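PDB 5ZLI: glutamine synthetase from Helicobacter pylori, which belongs to the class I beta glutamine synthetases, dodecameric enzymes whose subunits pair a beta-grasp domain with a larger catalytic domain. Local coordinates for residues T425-K437 against I451-F464. Numbering follows the deposited sequence.
Sequences TLRRSLEEMLADK and IQAYQSLKFNAEVF
L430 points toward the facing helix and meets F459 coming from the opposite direction: CD1 of L430 lies 3.5 Å from CE2 of F459, and the same methyl rests on CB of K458. That is the middle of a nearly antiparallel helix pair, 426-434 against 451-464, with axes 10.5 Å apart and 162° between their directions. No hydrogen bond crosses it; the helices are held by side-chain packing. On the buried flank L426 puts CD2 against CG2 of V463 at 3.9 Å. Farther along, CG2 of I451, set anti to the backbone N, touches CE of M433 at 3.6 Å. Y454 offers its ring edge to CD2 of L430. L434 bridges to the open side, with CD2 on the same I451 methyl and CD1 3.6 Å from CG of Q455.

The other flank faces solvent and carries the charged group. R427 bends at chi3 (-82°), which lays its guanidinium with one face over CE1 of F459. The phenylalanine presents its edge, and the two planes stand 80° apart, so this is an edge-to-face approach. F464, an exposed residue, reaches the guanidinium edge with CE1, 3.9 Å from NH2 of R427. The charge itself is met by a salt bridge to E467 and, weakly, by E431 one turn on. At the far end K437 closes the contact, its CB 4.1 Å from CD1 of I451.

Within the catalytic domain, helix 315-322 covers the buried side: A320 touches L430 and M433, and its carbonyl takes a hydrogen bond from the Y454 hydroxyl. Helix 326-331 packs on L426, while beside the R427 end a second subunit approaches, its E431 forming a salt bridge with R428.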
loop_
_atom_site.group_PDB
_atom_site.type_symbol
_atom_site.label_atom_id
_atom_site.label_comp_id
_atom_site.label_asym_id
_atom_site.label_seq_id
_atom_site.Cartn_x
_atom_site.Cartn_y
_atom_site.Cartn_z
ATOM N N THR B 425 25.008 31.151 30.435
ATOM C CA THR B 425 25.526 29.982 29.774
ATOM C C THR B 425 26.474 29.273 30.722
ATOM O O THR B 425 27.004 29.876 31.662
ATOM C CB THR B 425 26.228 30.378 28.456
ATOM O OG1 THR B 425 27.196 31.409 28.706
ATOM C CG2 THR B 425 25.250 30.854 27.434
ATOM N N LEU B 426 26.697 27.988 30.434
ATOM C CA LEU B 426 27.713 27.218 31.142
ATOM C C LEU B 426 29.116 27.772 30.909
ATOM O O LEU B 426 29.992 27.642 31.780
ATOM C CB LEU B 426 27.652 25.763 30.702
ATOM C CG LEU B 426 28.706 24.829 31.262
ATOM C CD1 LEU B 426 28.665 24.845 32.761
ATOM C CD2 LEU B 426 28.422 23.455 30.678
ATOM N N ARG B 427 29.360 28.368 29.738
ATOM C CA ARG B 427 30.675 28.934 29.475
ATOM C C ARG B 427 30.969 30.062 30.456
ATOM O O ARG B 427 32.061 30.123 31.036
ATOM C CB ARG B 427 30.762 29.448 28.040
ATOM C CG ARG B 427 31.947 30.389 27.802
ATOM C CD ARG B 427 32.008 30.796 26.369
ATOM N NE ARG B 427 32.657 29.781 25.571
ATOM C CZ ARG B 427 33.948 29.784 25.310
ATOM N NH1 ARG B 427 34.699 30.758 25.793
ATOM N NH2 ARG B 427 34.477 28.827 24.571
ATOM N N ARG B 428 29.998 30.964 30.673
ATOM C CA ARG B 428 30.259 32.031 31.623
ATOM C C ARG B 428 30.360 31.461 33.035
ATOM O O ARG B 428 31.231 31.889 33.794
ATOM C CB ARG B 428 29.201 33.139 31.492
ATOM C CG ARG B 428 29.800 34.568 31.575
ATOM C CD ARG B 428 28.797 35.658 31.225
ATOM N NE ARG B 428 27.553 35.578 32.002
ATOM C CZ ARG B 428 26.483 36.326 31.760
ATOM N NH1 ARG B 428 25.385 36.217 32.499
ATOM N NH2 ARG B 428 26.526 37.186 30.755
ATOM N N SER B 429 29.553 30.435 33.360
ATOM C CA SER B 429 29.618 29.794 34.671
ATOM C C SER B 429 30.981 29.179 34.940
ATOM O O SER B 429 31.498 29.270 36.058
ATOM C CB SER B 429 28.565 28.708 34.762
ATOM O OG SER B 429 27.299 29.292 34.845
ATOM N N LEU B 430 31.599 28.575 33.921
ATOM C CA LEU B 430 32.917 28.003 34.147
ATOM C C LEU B 430 33.943 29.105 34.308
ATOM O O LEU B 430 34.794 29.041 35.205
ATOM C CB LEU B 430 33.302 27.060 33.014
ATOM C CG LEU B 430 32.449 25.793 33.025
ATOM C CD1 LEU B 430 32.610 24.980 31.751
ATOM C CD2 LEU B 430 32.819 24.955 34.230
ATOM N N GLU B 431 33.861 30.135 33.464
ATOM C CA GLU B 431 34.671 31.329 33.658
ATOM C C GLU B 431 34.506 31.880 35.087
ATOM O O GLU B 431 35.490 32.106 35.798
ATOM C CB GLU B 431 34.281 32.341 32.577
ATOM C CG GLU B 431 34.863 31.968 31.205
ATOM C CD GLU B 431 34.219 32.700 30.019
ATOM O OE1 GLU B 431 33.332 33.573 30.215
ATOM O OE2 GLU B 431 34.619 32.386 28.873
ATOM N N GLU B 432 33.264 32.061 35.539
ATOM C CA GLU B 432 33.049 32.573 36.888
ATOM C C GLU B 432 33.633 31.625 37.920
ATOM O O GLU B 432 34.162 32.066 38.946
ATOM C CB GLU B 432 31.560 32.807 37.152
ATOM C CG GLU B 432 30.985 33.815 36.178
ATOM C CD GLU B 432 31.037 35.234 36.651
ATOM O OE1 GLU B 432 31.030 35.460 37.877
ATOM O OE2 GLU B 432 31.142 36.127 35.776
ATOM N N MET B 433 33.524 30.318 37.689
ATOM C CA MET B 433 34.128 29.392 38.636
ATOM C C MET B 433 35.639 29.481 38.611
ATOM O O MET B 433 36.290 29.522 39.659
ATOM C CB MET B 433 33.726 27.960 38.366
ATOM C CG MET B 433 34.352 27.068 39.421
ATOM S SD MET B 433 34.678 25.387 38.907
ATOM C CE MET B 433 36.038 25.625 37.778
ATOM N N LEU B 434 36.217 29.471 37.413
ATOM C CA LEU B 434 37.666 29.445 37.304
ATOM C C LEU B 434 38.287 30.711 37.859
ATOM O O LEU B 434 39.427 30.675 38.324
ATOM C CB LEU B 434 38.062 29.263 35.846
ATOM C CG LEU B 434 37.808 27.867 35.314
ATOM C CD1 LEU B 434 38.078 27.793 33.808
ATOM C CD2 LEU B 434 38.725 26.939 36.060
ATOM N N ALA B 435 37.556 31.817 37.854
ATOM C CA ALA B 435 38.036 33.070 38.417
ATOM C C ALA B 435 37.707 33.212 39.898
ATOM O O ALA B 435 38.003 34.248 40.496
ATOM C CB ALA B 435 37.467 34.245 37.642
ATOM N N ASP B 436 37.109 32.197 40.501
ATOM C CA ASP B 436 36.756 32.163 41.918
ATOM C C ASP B 436 36.733 30.700 42.326
ATOM O O ASP B 436 35.690 30.044 42.360
ATOM C CB ASP B 436 35.399 32.779 42.224
ATOM C CG ASP B 436 35.222 33.011 43.681
ATOM O OD1 ASP B 436 34.107 33.404 44.097
ATOM O OD2 ASP B 436 36.178 32.675 44.418
ATOM N N LYS B 437 37.901 30.169 42.623
ATOM C CA LYS B 437 37.998 28.756 42.873
ATOM C C LYS B 437 38.546 28.470 44.247
ATOM O O LYS B 437 38.656 27.295 44.622
ATOM C CB LYS B 437 38.865 28.121 41.777
ATOM C CG LYS B 437 39.891 29.092 41.191
ATOM C CD LYS B 437 40.687 28.469 40.044
ATOM C CE LYS B 437 41.786 29.405 39.526
ATOM N NZ LYS B 437 42.433 28.931 38.253
ATOM N N ILE B 451 39.930 20.414 39.144
ATOM C CA ILE B 451 39.216 21.569 38.589
ATOM C C ILE B 451 39.569 21.761 37.134
ATOM O O ILE B 451 38.723 22.109 36.307
ATOM C CB ILE B 451 39.527 22.859 39.372
ATOM C CG1 ILE B 451 38.852 22.892 40.751
ATOM C CG2 ILE B 451 39.190 24.106 38.538
ATOM C CD1 ILE B 451 39.389 24.017 41.667
ATOM N N GLN B 452 40.834 21.575 36.798
ATOM C CA GLN B 452 41.224 21.738 35.411
ATOM C C GLN B 452 40.676 20.588 34.588
ATOM O O GLN B 452 40.181 20.798 33.476
ATOM C CB GLN B 452 42.749 21.845 35.356
ATOM C CG GLN B 452 43.258 23.101 36.084
ATOM C CD GLN B 452 42.977 24.398 35.315
ATOM O OE1 GLN B 452 43.233 24.468 34.110
ATOM N NE2 GLN B 452 42.453 25.417 36.001
ATOM N N ALA B 453 40.635 19.389 35.167
ATOM C CA ALA B 453 39.973 18.291 34.481
ATOM C C ALA B 453 38.489 18.602 34.295
ATOM O O ALA B 453 37.966 18.534 33.184
ATOM C CB ALA B 453 40.170 16.987 35.264
ATOM N N TYR B 454 37.818 19.048 35.352
ATOM C CA TYR B 454 36.398 19.315 35.229
ATOM C C TYR B 454 36.156 20.406 34.210
ATOM O O TYR B 454 35.194 20.344 33.453
ATOM C CB TYR B 454 35.820 19.705 36.584
ATOM C CG TYR B 454 34.309 19.909 36.600
ATOM C CD1 TYR B 454 33.466 18.844 36.878
ATOM C CD2 TYR B 454 33.736 21.160 36.376
ATOM C CE1 TYR B 454 32.104 19.000 36.921
ATOM C CE2 TYR B 454 32.352 21.331 36.411
ATOM C CZ TYR B 454 31.542 20.234 36.688
ATOM O OH TYR B 454 30.165 20.329 36.739
ATOM N N GLN B 455 37.016 21.416 34.185
ATOM C CA GLN B 455 36.890 22.485 33.204
ATOM C C GLN B 455 37.088 21.944 31.795
ATOM O O GLN B 455 36.305 22.231 30.892
ATOM C CB GLN B 455 37.898 23.595 33.519
ATOM C CG GLN B 455 38.217 24.522 32.338
ATOM C CD GLN B 455 39.490 24.118 31.591
ATOM O OE1 GLN B 455 40.323 23.346 32.099
ATOM N NE2 GLN B 455 39.634 24.631 30.366
ATOM N N SER B 456 38.131 21.146 31.602
ATOM C CA SER B 456 38.388 20.550 30.299
ATOM C C SER B 456 37.255 19.620 29.863
ATOM O O SER B 456 36.901 19.570 28.676
ATOM C CB SER B 456 39.715 19.793 30.346
ATOM O OG SER B 456 39.891 18.926 29.233
ATOM N N LEU B 457 36.664 18.889 30.805
ATOM C CA LEU B 457 35.593 17.963 30.466
ATOM C C LEU B 457 34.353 18.704 29.966
ATOM O O LEU B 457 33.776 18.366 28.921
ATOM C CB LEU B 457 35.256 17.132 31.707
ATOM C CG LEU B 457 34.074 16.179 31.626
ATOM C CD1 LEU B 457 34.477 14.869 31.010
ATOM C CD2 LEU B 457 33.516 15.969 32.981
ATOM N N LYS B 458 33.945 19.745 30.690
ATOM C CA LYS B 458 32.688 20.408 30.391
ATOM C C LYS B 458 32.801 21.245 29.124
ATOM O O LYS B 458 31.860 21.290 28.332
ATOM C CB LYS B 458 32.299 21.272 31.581
ATOM C CG LYS B 458 32.010 20.419 32.762
ATOM C CD LYS B 458 30.748 19.601 32.569
ATOM C CE LYS B 458 30.608 18.469 33.577
ATOM N NZ LYS B 458 29.322 17.799 33.274
ATOM N N PHE B 459 33.957 21.852 28.870
ATOM C CA PHE B 459 34.120 22.555 27.612
ATOM C C PHE B 459 34.075 21.580 26.430
ATOM O O PHE B 459 33.341 21.826 25.466
ATOM C CB PHE B 459 35.419 23.353 27.657
ATOM C CG PHE B 459 35.261 24.746 28.218
ATOM C CD1 PHE B 459 34.799 25.783 27.437
ATOM C CD2 PHE B 459 35.557 25.011 29.540
ATOM C CE1 PHE B 459 34.655 27.063 27.969
ATOM C CE2 PHE B 459 35.414 26.285 30.059
ATOM C CZ PHE B 459 34.964 27.300 29.285
ATOM N N ASN B 460 34.769 20.422 26.513
ATOM C CA ASN B 460 34.724 19.491 25.370
ATOM C C ASN B 460 33.419 18.708 25.263
ATOM O O ASN B 460 33.026 18.350 24.146
ATOM C CB ASN B 460 35.852 18.446 25.357
ATOM C CG ASN B 460 37.205 19.003 24.921
ATOM O OD1 ASN B 460 37.369 19.511 23.804
ATOM N ND2 ASN B 460 38.208 18.755 25.734
ATOM N N ALA B 461 32.770 18.358 26.381
ATOM C CA ALA B 461 31.550 17.562 26.270
ATOM C C ALA B 461 30.341 18.401 25.878
ATOM O O ALA B 461 29.586 18.013 24.983
ATOM C CB ALA B 461 31.265 16.846 27.590
ATOM N N GLU B 462 30.172 19.580 26.482
ATOM C CA GLU B 462 28.935 20.358 26.398
ATOM C C GLU B 462 29.055 21.680 25.651
ATOM O O GLU B 462 28.167 22.018 24.876
ATOM C CB GLU B 462 28.362 20.622 27.791
ATOM C CG GLU B 462 27.527 19.476 28.373
ATOM C CD GLU B 462 28.234 18.660 29.438
ATOM O OE1 GLU B 462 27.618 17.697 29.944
ATOM O OE2 GLU B 462 29.397 18.974 29.779
ATOM N N VAL B 463 30.085 22.475 25.903
ATOM C CA VAL B 463 30.118 23.827 25.369
ATOM C C VAL B 463 30.525 23.823 23.900
ATOM O O VAL B 463 29.757 24.242 23.021
ATOM C CB VAL B 463 31.040 24.719 26.213
ATOM C CG1 VAL B 463 31.039 26.102 25.621
ATOM C CG2 VAL B 463 30.556 24.775 27.667
ATOM N N PHE B 464 31.737 23.340 23.615
ATOM C CA PHE B 464 32.228 23.296 22.239
ATOM C C PHE B 464 31.276 22.590 21.276
ATOM O O PHE B 464 31.234 22.986 20.099
ATOM C CB PHE B 464 33.619 22.633 22.184
ATOM C CG PHE B 464 34.706 23.383 22.916
ATOM C CD1 PHE B 464 34.912 24.740 22.694
ATOM C CD2 PHE B 464 35.556 22.722 23.784
ATOM C CE1 PHE B 464 35.932 25.429 23.353
ATOM C CE2 PHE B 464 36.561 23.403 24.446
ATOM C CZ PHE B 464 36.749 24.758 24.228
#